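Local coordinates for hypothetical protein (Parabacteroides merdae, PDB 4OO3) that probably acts as an oxidoreductase, pairing a Rossmann-fold domain expected to bind a nicotinamide dinucleotide with a C-terminal sheet domain, its substrate being unidentified, at residues 108-113 with 135-140; 104-109 with 128-133; 167-172 with 360-365; 161-166 with 342-347; 271-276 with 280-285. All blocks are in the same frame, centred on the assembly; numbering follows the deposited sequence.

Contact 1 (108-113 with 135-140); sequences TLEAGI and FAIAKQ
Leu-109, Glu-110, Ile-137 and Ala-138 form an apolar helix-helix contact in the Rossmann-fold domain, where the last turn of helix 98-110 lies beside the C-terminal end of helix 125-140. The backbones come near, with 6.2 Å between Leu-109 CA and Ala-138 CA. Ile-137 and Leu-109 share the contact about equally. Ile-137 CG2, placed anti to the backbone N, presses against main chain as well as side chain, lying 3.8 Å from Glu-110 N and 3.9 Å from Leu-109 CB. The other branch carries CD1 to the aliphatic part of Glu-110, 4.1 Å from CG, so the acid contributes methylene rather than charge; its OE2 makes a long, weak ion pair with Lys-106. On the more buried side, Leu-109 CD2 sits 4.3 Å from Ala-138 CB. Just beyond, Gly-112 ends the helix in a Schellman motif, its positive phi (80°) suiting glycine. With no polar bond between the two segments, the contact rests on van der Waals fit and offers shape complementarity, not directionality.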
# COMPACT_ATOMS: atom_id res chain seq x y z
N THR A 108 4.39 -20.01 7.98
CA THR A 108 4.02 -19.40 9.24
C THR A 108 2.57 -19.71 9.60
O THR A 108 2.27 -20.04 10.75
CB THR A 108 4.25 -17.88 9.21
OG1 THR A 108 5.63 -17.62 8.91
CG2 THR A 108 3.92 -17.27 10.53
N LEU A 109 1.67 -19.62 8.63
CA LEU A 109 0.26 -19.90 8.86
C LEU A 109 0.02 -21.38 9.20
O LEU A 109 -0.76 -21.68 10.10
CB LEU A 109 -0.58 -19.49 7.65
CG LEU A 109 -0.63 -17.99 7.36
CD1 LEU A 109 -1.10 -17.75 5.93
CD2 LEU A 109 -1.52 -17.26 8.35
N GLU A 110 0.69 -22.28 8.48
CA GLU A 110 0.70 -23.71 8.82
C GLU A 110 1.05 -23.96 10.28
O GLU A 110 0.55 -24.90 10.89
CB GLU A 110 1.72 -24.46 7.98
CG GLU A 110 1.32 -24.68 6.54
CD GLU A 110 2.35 -25.51 5.79
OE1 GLU A 110 3.57 -25.33 6.02
OE2 GLU A 110 1.93 -26.34 4.97
N ALA A 111 1.93 -23.13 10.84
CA ALA A 111 2.35 -23.27 12.23
C ALA A 111 1.38 -22.62 13.21
O ALA A 111 1.65 -22.59 14.42
CB ALA A 111 3.75 -22.70 12.41
N GLY A 112 0.25 -22.11 12.71
CA GLY A 112 -0.79 -21.54 13.57
C GLY A 112 -0.49 -20.13 14.02
O GLY A 112 -1.07 -19.66 14.99
N ILE A 113 0.40 -19.45 13.30
CA ILE A 113 0.83 -18.09 13.64
C ILE A 113 0.17 -17.06 12.72
O ILE A 113 0.27 -17.18 11.49
CB ILE A 113 2.37 -17.97 13.55
CG1 ILE A 113 3.02 -18.94 14.56
CG2 ILE A 113 2.84 -16.55 13.81
CD1 ILE A 113 4.52 -19.10 14.41
N PHE A 135 -4.52 -18.14 2.31
CA PHE A 135 -5.84 -17.74 2.80
C PHE A 135 -6.71 -18.94 3.17
O PHE A 135 -7.48 -18.87 4.13
CB PHE A 135 -6.54 -16.82 1.80
CG PHE A 135 -6.09 -15.38 1.88
CD1 PHE A 135 -6.25 -14.66 3.05
CD2 PHE A 135 -5.52 -14.76 0.79
CE1 PHE A 135 -5.83 -13.35 3.13
CE2 PHE A 135 -5.10 -13.44 0.86
CZ PHE A 135 -5.26 -12.74 2.03
N ALA A 136 -6.56 -20.04 2.43
CA ALA A 136 -7.27 -21.28 2.76
C ALA A 136 -6.78 -21.86 4.09
O ALA A 136 -7.57 -22.29 4.92
CB ALA A 136 -7.10 -22.30 1.64
N ILE A 137 -5.46 -21.84 4.29
CA ILE A 137 -4.88 -22.32 5.55
C ILE A 137 -5.31 -21.43 6.72
O ILE A 137 -5.67 -21.93 7.78
CB ILE A 137 -3.35 -22.39 5.48
CG1 ILE A 137 -2.91 -23.47 4.48
CG2 ILE A 137 -2.75 -22.68 6.86
CD1 ILE A 137 -1.51 -23.23 3.94
N ALA A 138 -5.27 -20.12 6.52
CA ALA A 138 -5.72 -19.19 7.55
C ALA A 138 -7.15 -19.49 8.00
O ALA A 138 -7.44 -19.58 9.19
CB ALA A 138 -5.60 -17.76 7.06
N LYS A 139 -8.04 -19.67 7.02
CA LYS A 139 -9.45 -20.01 7.25
C LYS A 139 -9.60 -21.35 7.98
O LYS A 139 -10.31 -21.44 8.98
CB LYS A 139 -10.17 -20.07 5.90
CG LYS A 139 -11.63 -20.51 5.92
CD LYS A 139 -12.59 -19.36 6.21
CE LYS A 139 -13.71 -19.27 5.18
NZ LYS A 139 -14.42 -20.56 4.97
N GLN A 140 -8.94 -22.38 7.46
CA GLN A 140 -8.93 -23.72 8.07
C GLN A 140 -8.46 -23.69 9.54
O GLN A 140 -8.97 -24.45 10.36
CB GLN A 140 -8.07 -24.67 7.20
CG GLN A 140 -7.22 -25.71 7.92
CD GLN A 140 -8.01 -26.91 8.43
OE1 GLN A 140 -9.16 -27.12 8.05
NE2 GLN A 140 -7.39 -27.70 9.29

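Contact 2 (104-109 with 128-133); sequences YIKKTL and FKLLEE
Lys-106 swings CG anti to its main-chain nitrogen (chi1 -162°) and then bends at chi3 (77°), while Leu-130 also holds CG anti (chi1 -164°); together these turns bring the lysine's CD over a leucine methyl. The two residues belong to neighbouring helices of the Rossmann fold, 98-110 and 125-140, which follow successive parallel strands, and they meet on the outer, solvent-facing side of the pair. Lys-106 CD approaches Leu-130 CD1 to 3.7 Å, the side chains crossing at about a right angle. The same methylene lies 4.0 Å from Glu-133 OE1, the extended glutamate passing it at a slant one turn further along. The lysine thus lays its hydrocarbon part on the leucine and keeps its ammonium at the periphery, where it also has Glu-110 as a distant, weak ionic partner. Deeper between the helices, Ile-105 and Leu-109 pack on Cys-134. On the far side of helix 98-110, Thr-108 OG1 donates to Tyr-104 O from above the carbonyl plane, at 2.8 Å. Across the contact the opposite charges of Lys-106 and Glu-133 probably favour one another without pairing: Lys-106 NZ stops 4.7 Å from Glu-133 OE2.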
# COMPACT_ATOMS: atom_id res chain seq x y z
N TYR A 104 7.39 -17.70 3.04
CA TYR A 104 7.43 -17.39 4.47
C TYR A 104 6.03 -17.38 5.07
O TYR A 104 5.78 -17.98 6.11
CB TYR A 104 8.01 -16.00 4.72
CG TYR A 104 9.49 -15.78 4.50
CD1 TYR A 104 10.39 -16.85 4.38
CD2 TYR A 104 10.00 -14.49 4.47
CE1 TYR A 104 11.74 -16.61 4.21
CE2 TYR A 104 11.34 -14.25 4.29
CZ TYR A 104 12.21 -15.31 4.16
OH TYR A 104 13.55 -15.04 3.99
N ILE A 105 5.12 -16.66 4.41
CA ILE A 105 3.75 -16.52 4.90
C ILE A 105 3.06 -17.87 5.02
O ILE A 105 2.42 -18.15 6.02
CB ILE A 105 2.93 -15.56 4.01
CG1 ILE A 105 3.40 -14.11 4.23
CG2 ILE A 105 1.44 -15.67 4.32
CD1 ILE A 105 2.77 -13.08 3.31
N LYS A 106 3.18 -18.71 4.00
CA LYS A 106 2.53 -20.02 4.02
C LYS A 106 2.99 -20.87 5.21
O LYS A 106 2.17 -21.41 5.96
CB LYS A 106 2.79 -20.78 2.71
CG LYS A 106 1.82 -21.92 2.49
CD LYS A 106 2.41 -23.02 1.62
CE LYS A 106 3.39 -23.88 2.40
NZ LYS A 106 3.53 -25.23 1.77
N LYS A 107 4.30 -20.98 5.41
CA LYS A 107 4.85 -21.84 6.46
C LYS A 107 4.50 -21.33 7.85
O LYS A 107 4.33 -22.12 8.78
CB LYS A 107 6.36 -21.96 6.33
CG LYS A 107 6.80 -22.53 4.99
CD LYS A 107 8.13 -23.23 5.09
CE LYS A 107 7.96 -24.61 5.70
NZ LYS A 107 9.27 -25.25 5.94
N THR A 108 4.39 -20.01 7.98
CA THR A 108 4.02 -19.40 9.24
C THR A 108 2.57 -19.71 9.60
O THR A 108 2.27 -20.04 10.75
CB THR A 108 4.25 -17.88 9.21
OG1 THR A 108 5.63 -17.62 8.91
CG2 THR A 108 3.92 -17.27 10.53
N LEU A 109 1.67 -19.62 8.63
CA LEU A 109 0.26 -19.90 8.86
C LEU A 109 0.02 -21.38 9.20
O LEU A 109 -0.76 -21.68 10.10
CB LEU A 109 -0.58 -19.49 7.65
CG LEU A 109 -0.63 -17.99 7.36
CD1 LEU A 109 -1.10 -17.75 5.93
CD2 LEU A 109 -1.52 -17.26 8.35
N PHE A 128 0.75 -15.84 -6.48
CA PHE A 128 -0.68 -15.63 -6.25
C PHE A 128 -1.41 -16.93 -5.91
O PHE A 128 -2.26 -16.96 -5.01
CB PHE A 128 -1.36 -15.00 -7.47
CG PHE A 128 -2.86 -14.89 -7.33
CD1 PHE A 128 -3.42 -13.96 -6.46
CD2 PHE A 128 -3.71 -15.73 -8.03
CE1 PHE A 128 -4.79 -13.85 -6.32
CE2 PHE A 128 -5.09 -15.63 -7.89
CZ PHE A 128 -5.63 -14.69 -7.03
N LYS A 129 -1.08 -18.00 -6.63
CA LYS A 129 -1.63 -19.32 -6.35
C LYS A 129 -1.27 -19.75 -4.93
O LYS A 129 -2.12 -20.24 -4.19
CB LYS A 129 -1.12 -20.35 -7.37
CG LYS A 129 -2.08 -21.50 -7.64
CD LYS A 129 -1.94 -22.00 -9.08
CE LYS A 129 -3.10 -22.90 -9.50
NZ LYS A 129 -2.95 -24.29 -9.00
N LEU A 130 -0.02 -19.53 -4.55
CA LEU A 130 0.45 -19.81 -3.20
C LEU A 130 -0.30 -18.97 -2.15
O LEU A 130 -0.60 -19.45 -1.06
CB LEU A 130 1.97 -19.57 -3.10
CG LEU A 130 2.70 -20.16 -1.88
CD1 LEU A 130 2.53 -21.67 -1.82
CD2 LEU A 130 4.18 -19.78 -1.90
N LEU A 131 -0.62 -17.72 -2.50
CA LEU A 131 -1.32 -16.81 -1.59
C LEU A 131 -2.75 -17.24 -1.37
O LEU A 131 -3.30 -17.02 -0.30
CB LEU A 131 -1.29 -15.38 -2.13
CG LEU A 131 -1.94 -14.28 -1.28
CD1 LEU A 131 -1.20 -14.11 0.04
CD2 LEU A 131 -1.96 -12.96 -2.03
N GLU A 132 -3.37 -17.83 -2.39
CA GLU A 132 -4.70 -18.43 -2.24
C GLU A 132 -4.68 -19.56 -1.22
O GLU A 132 -5.58 -19.66 -0.40
CB GLU A 132 -5.22 -18.96 -3.57
CG GLU A 132 -5.60 -17.89 -4.56
CD GLU A 132 -6.09 -18.48 -5.86
OE1 GLU A 132 -5.29 -19.14 -6.56
OE2 GLU A 132 -7.28 -18.31 -6.16
N GLU A 133 -3.67 -20.42 -1.29
CA GLU A 133 -3.51 -21.50 -0.31
C GLU A 133 -3.34 -20.92 1.11
O GLU A 133 -3.97 -21.40 2.06
CB GLU A 133 -2.31 -22.39 -0.66
CG GLU A 133 -2.34 -23.76 0.02
CD GLU A 133 -1.08 -24.59 -0.22
OE1 GLU A 133 -0.25 -24.21 -1.07
OE2 GLU A 133 -0.92 -25.63 0.45

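Contact 3 (167-172 with 360-365); sequences PAVYGE and TASMEK
Van der Waals packing joins Ala-168 and Val-169 to Ser-362, bringing the short, weakly bonded helix 167-170 against the middle of helix 352-369. Small groups allow the approach, and the nearest backbone positions, Val-169 CA and Ser-362 CA, are 7.1 Å apart. Val-169 turns CG1 anti to its backbone N (chi1 -180°), which leaves CG2 as the branch facing the long helix. That methyl lies 3.4 Å from Ser-362 CB, tighter than usual for two carbons, and 3.5 Å from Ser-362 OG. Ala-168 CB reaches the same hydroxyl from its own position in the turn, also at 3.5 Å, so two methyl groups touch the oxygen, roughly at right angles to each other.

Polar bonding is directed elsewhere. Buried among hydrocarbon, Ser-362 OG finds its partner within its own helix, at the carbonyl O of Asp-358 in the preceding turn. Val-169 O is bonded to Tyr-355 OH, which adds a second link between the short helix and the long one. Beyond the touching residues, Gly-171 leaves the helix with positive phi (83°), at angles where a CB would clash with the preceding carbonyl O; on either side of it in sequence, Tyr-170 bonds the backbone of Lys-325 and Glu-172 that of Ser-324. Close helix-helix packing through small side chains here joins two helices of the C-terminal alpha/beta domain, which follows the Rossmann domain in this putative oxidoreductase.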
# COMPACT_ATOMS: atom_id res chain seq x y z
N PRO A 167 -25.52 10.37 -3.96
CA PRO A 167 -26.07 10.53 -5.31
C PRO A 167 -26.28 11.98 -5.75
O PRO A 167 -26.09 12.31 -6.93
CB PRO A 167 -27.41 9.81 -5.23
CG PRO A 167 -27.25 8.80 -4.15
CD PRO A 167 -26.30 9.40 -3.16
N ALA A 168 -26.68 12.84 -4.81
CA ALA A 168 -26.86 14.26 -5.08
C ALA A 168 -25.57 14.91 -5.56
O ALA A 168 -25.59 15.83 -6.38
CB ALA A 168 -27.39 14.97 -3.84
N VAL A 169 -24.44 14.43 -5.05
CA VAL A 169 -23.13 14.96 -5.42
C VAL A 169 -22.54 14.27 -6.65
O VAL A 169 -22.20 14.93 -7.63
CB VAL A 169 -22.14 14.82 -4.23
CG1 VAL A 169 -20.78 15.37 -4.60
CG2 VAL A 169 -22.69 15.53 -3.01
N TYR A 170 -22.45 12.94 -6.61
CA TYR A 170 -21.70 12.15 -7.60
C TYR A 170 -22.56 11.62 -8.75
O TYR A 170 -22.11 11.51 -9.90
CB TYR A 170 -21.06 10.95 -6.90
CG TYR A 170 -20.01 10.19 -7.69
CD1 TYR A 170 -18.91 10.83 -8.23
CD2 TYR A 170 -20.09 8.81 -7.83
CE1 TYR A 170 -17.93 10.13 -8.93
CE2 TYR A 170 -19.11 8.10 -8.51
CZ TYR A 170 -18.04 8.77 -9.06
OH TYR A 170 -17.07 8.07 -9.74
N GLY A 171 -23.81 11.29 -8.42
CA GLY A 171 -24.68 10.59 -9.35
C GLY A 171 -24.38 9.11 -9.27
O GLY A 171 -24.03 8.60 -8.21
N GLU A 172 -24.50 8.43 -10.40
CA GLU A 172 -24.23 7.00 -10.49
C GLU A 172 -22.80 6.85 -10.96
O GLU A 172 -22.26 7.75 -11.61
CB GLU A 172 -25.21 6.38 -11.49
CG GLU A 172 -25.33 4.87 -11.46
CD GLU A 172 -26.21 4.34 -12.59
OE1 GLU A 172 -27.35 4.84 -12.76
OE2 GLU A 172 -25.77 3.43 -13.32
N THR A 360 -24.49 22.01 -1.43
CA THR A 360 -24.44 22.61 -0.09
C THR A 360 -25.30 21.82 0.91
O THR A 360 -24.91 21.67 2.07
CB THR A 360 -24.85 24.10 -0.11
OG1 THR A 360 -25.96 24.28 -1.00
CG2 THR A 360 -23.69 24.98 -0.59
N ALA A 361 -26.43 21.29 0.46
CA ALA A 361 -27.24 20.38 1.28
C ALA A 361 -26.48 19.11 1.67
O ALA A 361 -26.56 18.66 2.81
CB ALA A 361 -28.54 20.02 0.57
N SER A 362 -25.73 18.55 0.72
CA SER A 362 -24.93 17.35 0.97
C SER A 362 -23.74 17.59 1.89
O SER A 362 -23.36 16.71 2.66
CB SER A 362 -24.43 16.74 -0.34
OG SER A 362 -25.51 16.34 -1.16
N MSE A 363 -23.14 18.77 1.80
CA MSE A 363 -21.94 19.08 2.58
C MSE A 363 -22.25 19.19 4.06
O MSE A 363 -21.36 18.97 4.89
CB MSE A 363 -21.27 20.36 2.10
CG MSE A 363 -20.50 20.14 0.80
SE MSE A 363 -19.16 18.69 0.91
CE MSE A 363 -17.97 19.46 2.28
N GLU A 364 -23.49 19.51 4.40
CA GLU A 364 -23.91 19.46 5.80
C GLU A 364 -23.65 18.07 6.39
O GLU A 364 -23.05 17.93 7.45
CB GLU A 364 -25.39 19.84 5.92
CG GLU A 364 -25.67 21.29 5.58
CD GLU A 364 -27.16 21.63 5.56
OE1 GLU A 364 -27.99 20.75 5.87
OE2 GLU A 364 -27.48 22.79 5.23
N LYS A 365 -24.10 17.04 5.67
CA LYS A 365 -23.86 15.65 6.05
C LYS A 365 -22.36 15.33 6.15
O LYS A 365 -21.92 14.69 7.10
CB LYS A 365 -24.62 14.71 5.08
CG LYS A 365 -23.93 13.41 4.66
CD LYS A 365 -23.91 12.35 5.75
CE LYS A 365 -23.83 10.94 5.17
NZ LYS A 365 -22.80 10.81 4.10

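Contact 4 (161-166 with 342-347); sequences RELSTI and LFVEAV
Leu-163 and Leu-342 point at each other tip to tip, while Val-344 meets the same leucine at a slant. This is helix-on-sheet packing in the C-terminal alpha/beta domain, where helix 155-164 lies over strand 341-346 of the large mixed sheet. One methyl does the work: Leu-163 CD1 stands 4.0 Å from Leu-342 CD2 and 4.0 Å from Val-344 CG2, bridging two residues that face the same side of the strand. Leu-342 reaches toward the helix with CG anti to its backbone N (chi1 177°). In Val-344 that anti place is taken by CG1, leaving CG2 turned to the helix. Leu-163 also touches Leu-328 and Val-385 on the strands flanking 341-346, so its side chain spans three strands of the sheet, and Val-344 packs on Tyr-355 of helix 352-369 as well. The backbones stay well apart, with 8.9 Å between Leu-163 CA and Val-344 CA, a gap filled by branched aliphatic groups. Where the helix runs out, a serine folds back on it: Ser-164 OG donates to Arg-161 O at 2.8 Å, standing 35° out of the carbonyl plane.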
# COMPACT_ATOMS: atom_id res chain seq x y z
N ARG A 161 -14.27 8.58 -1.24
CA ARG A 161 -15.20 7.48 -0.93
C ARG A 161 -16.55 8.02 -0.43
O ARG A 161 -17.60 7.57 -0.90
CB ARG A 161 -14.58 6.56 0.13
CG ARG A 161 -15.45 5.39 0.61
CD ARG A 161 -14.59 4.45 1.44
NE ARG A 161 -15.34 3.60 2.37
CZ ARG A 161 -15.41 2.27 2.34
NH1 ARG A 161 -14.80 1.56 1.40
NH2 ARG A 161 -16.12 1.63 3.25
N GLU A 162 -16.51 8.97 0.50
CA GLU A 162 -17.74 9.52 1.08
C GLU A 162 -18.59 10.23 0.05
O GLU A 162 -19.79 9.97 -0.04
CB GLU A 162 -17.43 10.48 2.24
CG GLU A 162 -17.89 9.95 3.59
CD GLU A 162 -19.40 10.01 3.76
OE1 GLU A 162 -20.02 11.03 3.38
OE2 GLU A 162 -19.97 9.04 4.29
N LEU A 163 -17.96 11.11 -0.73
CA LEU A 163 -18.67 11.90 -1.73
C LEU A 163 -19.26 11.03 -2.85
O LEU A 163 -20.34 11.34 -3.36
CB LEU A 163 -17.74 12.96 -2.32
CG LEU A 163 -17.33 14.10 -1.39
CD1 LEU A 163 -16.40 15.05 -2.13
CD2 LEU A 163 -18.53 14.86 -0.85
N SER A 164 -18.56 9.96 -3.21
CA SER A 164 -19.00 9.07 -4.28
C SER A 164 -20.26 8.29 -3.91
O SER A 164 -20.99 7.85 -4.80
CB SER A 164 -17.89 8.08 -4.64
OG SER A 164 -17.72 7.08 -3.65
N THR A 165 -20.50 8.11 -2.61
CA THR A 165 -21.71 7.45 -2.12
C THR A 165 -22.91 8.39 -1.94
O THR A 165 -23.97 7.95 -1.51
CB THR A 165 -21.46 6.77 -0.76
OG1 THR A 165 -21.01 7.75 0.19
CG2 THR A 165 -20.41 5.67 -0.88
N ILE A 166 -22.75 9.68 -2.28
CA ILE A 166 -23.85 10.65 -2.18
C ILE A 166 -24.38 10.97 -3.58
O ILE A 166 -23.78 11.76 -4.31
CB ILE A 166 -23.40 11.94 -1.46
CG1 ILE A 166 -22.78 11.60 -0.10
CG2 ILE A 166 -24.58 12.88 -1.26
CD1 ILE A 166 -22.16 12.78 0.62
N LEU A 342 -8.55 17.61 -3.15
CA LEU A 342 -9.72 16.99 -3.76
C LEU A 342 -10.62 18.05 -4.40
O LEU A 342 -10.82 19.12 -3.83
CB LEU A 342 -10.50 16.21 -2.70
CG LEU A 342 -11.82 15.53 -3.08
CD1 LEU A 342 -11.67 14.54 -4.22
CD2 LEU A 342 -12.39 14.84 -1.84
N PHE A 343 -11.13 17.75 -5.60
CA PHE A 343 -12.05 18.64 -6.31
C PHE A 343 -13.32 17.92 -6.77
O PHE A 343 -13.29 16.74 -7.10
CB PHE A 343 -11.35 19.25 -7.53
CG PHE A 343 -10.17 20.11 -7.18
CD1 PHE A 343 -8.93 19.55 -6.94
CD2 PHE A 343 -10.30 21.50 -7.09
CE1 PHE A 343 -7.84 20.34 -6.61
CE2 PHE A 343 -9.21 22.29 -6.77
CZ PHE A 343 -7.98 21.71 -6.53
N VAL A 344 -14.43 18.65 -6.77
CA VAL A 344 -15.70 18.20 -7.34
C VAL A 344 -15.95 18.99 -8.62
O VAL A 344 -16.02 20.22 -8.59
CB VAL A 344 -16.88 18.46 -6.38
CG1 VAL A 344 -18.21 18.08 -7.03
CG2 VAL A 344 -16.68 17.72 -5.07
N GLU A 345 -16.08 18.29 -9.74
CA GLU A 345 -16.25 18.92 -11.04
C GLU A 345 -17.53 18.43 -11.69
O GLU A 345 -17.65 17.26 -12.02
CB GLU A 345 -15.05 18.62 -11.93
CG GLU A 345 -13.72 18.78 -11.22
CD GLU A 345 -12.53 18.90 -12.16
OE1 GLU A 345 -12.66 18.56 -13.36
OE2 GLU A 345 -11.46 19.35 -11.70
N ALA A 346 -18.50 19.32 -11.85
CA ALA A 346 -19.77 18.93 -12.45
C ALA A 346 -19.55 18.54 -13.89
O ALA A 346 -18.67 19.08 -14.57
CB ALA A 346 -20.78 20.06 -12.35
N VAL A 347 -20.35 17.58 -14.36
CA VAL A 347 -20.33 17.16 -15.75
C VAL A 347 -20.97 18.27 -16.58
O VAL A 347 -21.89 18.94 -16.12
CB VAL A 347 -21.08 15.81 -15.92
CG1 VAL A 347 -21.35 15.50 -17.39
CG2 VAL A 347 -20.28 14.69 -15.27

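Contact 5 (271-276 with 280-285); sequences DFLKKD and DTLKVY
Hydrogen bonding between main chains links Asp-276 to Lys-283: the lysine N donates to Asp-276 O at 3.0 Å, with an N-H...O angle of 159° and the donor tilted from the carbonyl plane. It closes a short chain reversal between the turn after 3-10 segment 271-273 and the start of strand 282-294.

Van der Waals contacts pack around that bond. Leu-282 sets CG anti to its backbone N (chi1 173°), which carries CD1 to within 3.6 Å of Asp-276 CB, and its CD2 lies 4.4 Å from Leu-273 CD1, both leucines also resting on Phe-260. Asp-276 CB lies 3.5 Å from Lys-283 O too, so it touches both the Leu-282 methyl and the strand backbone.

Charge acts within 271-276. Lys-275 NZ forms a salt bridge with Asp-276 OD2 at 2.8 Å, on the syn side but 33° out of the carboxylate plane, and the same ammonium makes one to Asp-208. With an alanine in place of Asp-276, Lys-275 would probably lose one carboxylate partner and be freer to turn.

Leu-282 and Val-284 pair with strand 243-255 at the border of the C-terminal domain's mixed sheet, so this is a loop folded onto the beginning of a sheet strand.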
# COMPACT_ATOMS: atom_id res chain seq x y z
N ASP A 271 26.34 -8.80 -8.03
CA ASP A 271 26.41 -9.87 -9.01
C ASP A 271 25.03 -10.26 -9.56
O ASP A 271 24.88 -10.49 -10.76
CB ASP A 271 27.05 -11.09 -8.36
CG ASP A 271 27.52 -12.09 -9.36
OD1 ASP A 271 28.34 -11.72 -10.22
OD2 ASP A 271 27.07 -13.25 -9.27
N PHE A 272 24.05 -10.31 -8.67
CA PHE A 272 22.69 -10.73 -9.01
C PHE A 272 21.89 -9.71 -9.82
O PHE A 272 20.76 -9.99 -10.23
CB PHE A 272 21.92 -11.11 -7.74
CG PHE A 272 21.70 -9.96 -6.80
CD1 PHE A 272 20.57 -9.16 -6.91
CD2 PHE A 272 22.61 -9.69 -5.78
CE1 PHE A 272 20.36 -8.10 -6.04
CE2 PHE A 272 22.41 -8.63 -4.91
CZ PHE A 272 21.29 -7.83 -5.04
N LEU A 273 22.45 -8.52 -10.05
CA LEU A 273 21.80 -7.47 -10.84
C LEU A 273 22.33 -7.38 -12.27
O LEU A 273 21.75 -6.67 -13.09
CB LEU A 273 21.95 -6.11 -10.15
CG LEU A 273 21.04 -5.83 -8.96
CD1 LEU A 273 21.38 -4.48 -8.35
CD2 LEU A 273 19.57 -5.87 -9.35
N LYS A 274 23.41 -8.10 -12.56
CA LYS A 274 24.09 -7.99 -13.86
C LYS A 274 23.23 -8.42 -15.04
O LYS A 274 23.47 -7.98 -16.17
CB LYS A 274 25.42 -8.76 -13.85
CG LYS A 274 26.56 -8.00 -13.18
CD LYS A 274 27.86 -8.11 -13.97
CE LYS A 274 28.75 -6.89 -13.75
NZ LYS A 274 29.13 -6.69 -12.32
N LYS A 275 22.25 -9.27 -14.79
CA LYS A 275 21.24 -9.60 -15.81
C LYS A 275 20.49 -8.36 -16.33
O LYS A 275 20.03 -8.35 -17.47
CB LYS A 275 20.24 -10.62 -15.28
CG LYS A 275 19.42 -10.15 -14.08
CD LYS A 275 18.56 -11.27 -13.52
CE LYS A 275 18.06 -10.94 -12.12
NZ LYS A 275 17.37 -9.62 -12.03
N ASP A 276 20.37 -7.33 -15.49
CA ASP A 276 19.64 -6.11 -15.81
C ASP A 276 20.52 -4.93 -16.24
O ASP A 276 20.01 -3.88 -16.61
CB ASP A 276 18.80 -5.68 -14.60
CG ASP A 276 17.79 -6.73 -14.20
OD1 ASP A 276 17.13 -7.27 -15.10
OD2 ASP A 276 17.67 -7.01 -12.98
N ASP A 280 26.96 -0.46 -18.51
CA ASP A 280 27.16 0.11 -17.18
C ASP A 280 25.87 0.79 -16.67
O ASP A 280 25.90 1.50 -15.66
CB ASP A 280 28.33 1.11 -17.22
CG ASP A 280 29.22 1.05 -15.98
OD1 ASP A 280 29.16 0.05 -15.22
OD2 ASP A 280 29.99 2.00 -15.77
N THR A 281 24.74 0.54 -17.34
CA THR A 281 23.46 1.17 -17.03
C THR A 281 22.46 0.13 -16.54
O THR A 281 22.14 -0.81 -17.26
CB THR A 281 22.87 1.85 -18.28
OG1 THR A 281 23.83 2.75 -18.84
CG2 THR A 281 21.59 2.62 -17.94
N LEU A 282 21.98 0.29 -15.31
CA LEU A 282 21.01 -0.64 -14.74
C LEU A 282 19.60 -0.27 -15.19
O LEU A 282 19.20 0.89 -15.06
CB LEU A 282 21.11 -0.63 -13.21
CG LEU A 282 20.06 -1.42 -12.42
CD1 LEU A 282 20.16 -2.90 -12.73
CD2 LEU A 282 20.23 -1.17 -10.94
N LYS A 283 18.87 -1.25 -15.72
CA LYS A 283 17.51 -1.06 -16.23
C LYS A 283 16.54 -1.84 -15.36
O LYS A 283 16.53 -3.07 -15.38
CB LYS A 283 17.40 -1.57 -17.66
CG LYS A 283 18.37 -0.93 -18.63
CD LYS A 283 17.84 0.38 -19.18
CE LYS A 283 18.74 0.89 -20.30
NZ LYS A 283 17.94 1.50 -21.39
N VAL A 284 15.71 -1.12 -14.60
CA VAL A 284 14.82 -1.73 -13.62
C VAL A 284 13.39 -1.58 -14.10
O VAL A 284 12.97 -0.46 -14.40
CB VAL A 284 14.96 -1.03 -12.25
CG1 VAL A 284 14.03 -1.64 -11.21
CG2 VAL A 284 16.40 -1.10 -11.79
N TYR A 285 12.65 -2.69 -14.16
CA TYR A 285 11.23 -2.67 -14.54
C TYR A 285 10.35 -2.27 -13.36
O TYR A 285 9.49 -3.04 -12.93
CB TYR A 285 10.79 -4.02 -15.12
CG TYR A 285 11.09 -4.21 -16.59
CD1 TYR A 285 12.30 -4.76 -17.01
CD2 TYR A 285 10.16 -3.86 -17.56
CE1 TYR A 285 12.58 -4.95 -18.36
CE2 TYR A 285 10.42 -4.04 -18.91
CZ TYR A 285 11.63 -4.58 -19.30
OH TYR A 285 11.90 -4.76 -20.63

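Contacts 1 and 2 join the same two Rossmann helices, their centres about 8 Å apart and Ile-137 CD1 packing on Lys-106 CG at 3.9 Å; contact 1 is partly buried, whereas contact 2 lies at the surface and mixes hydrocarbon with charge. Contacts 3 and 4 are the buried pair. They adjoin in the C-terminal domain, where the salt bridge from Lys-365 NZ to Glu-162 OE1 (2.9 Å) ties helix 352-369 to helix 155-164. Contact 5, partly buried, reaches the same mixed sheet as contact 4, though their centres are about 43 Å apart, and among the five it alone has a hydrogen bond between its segments.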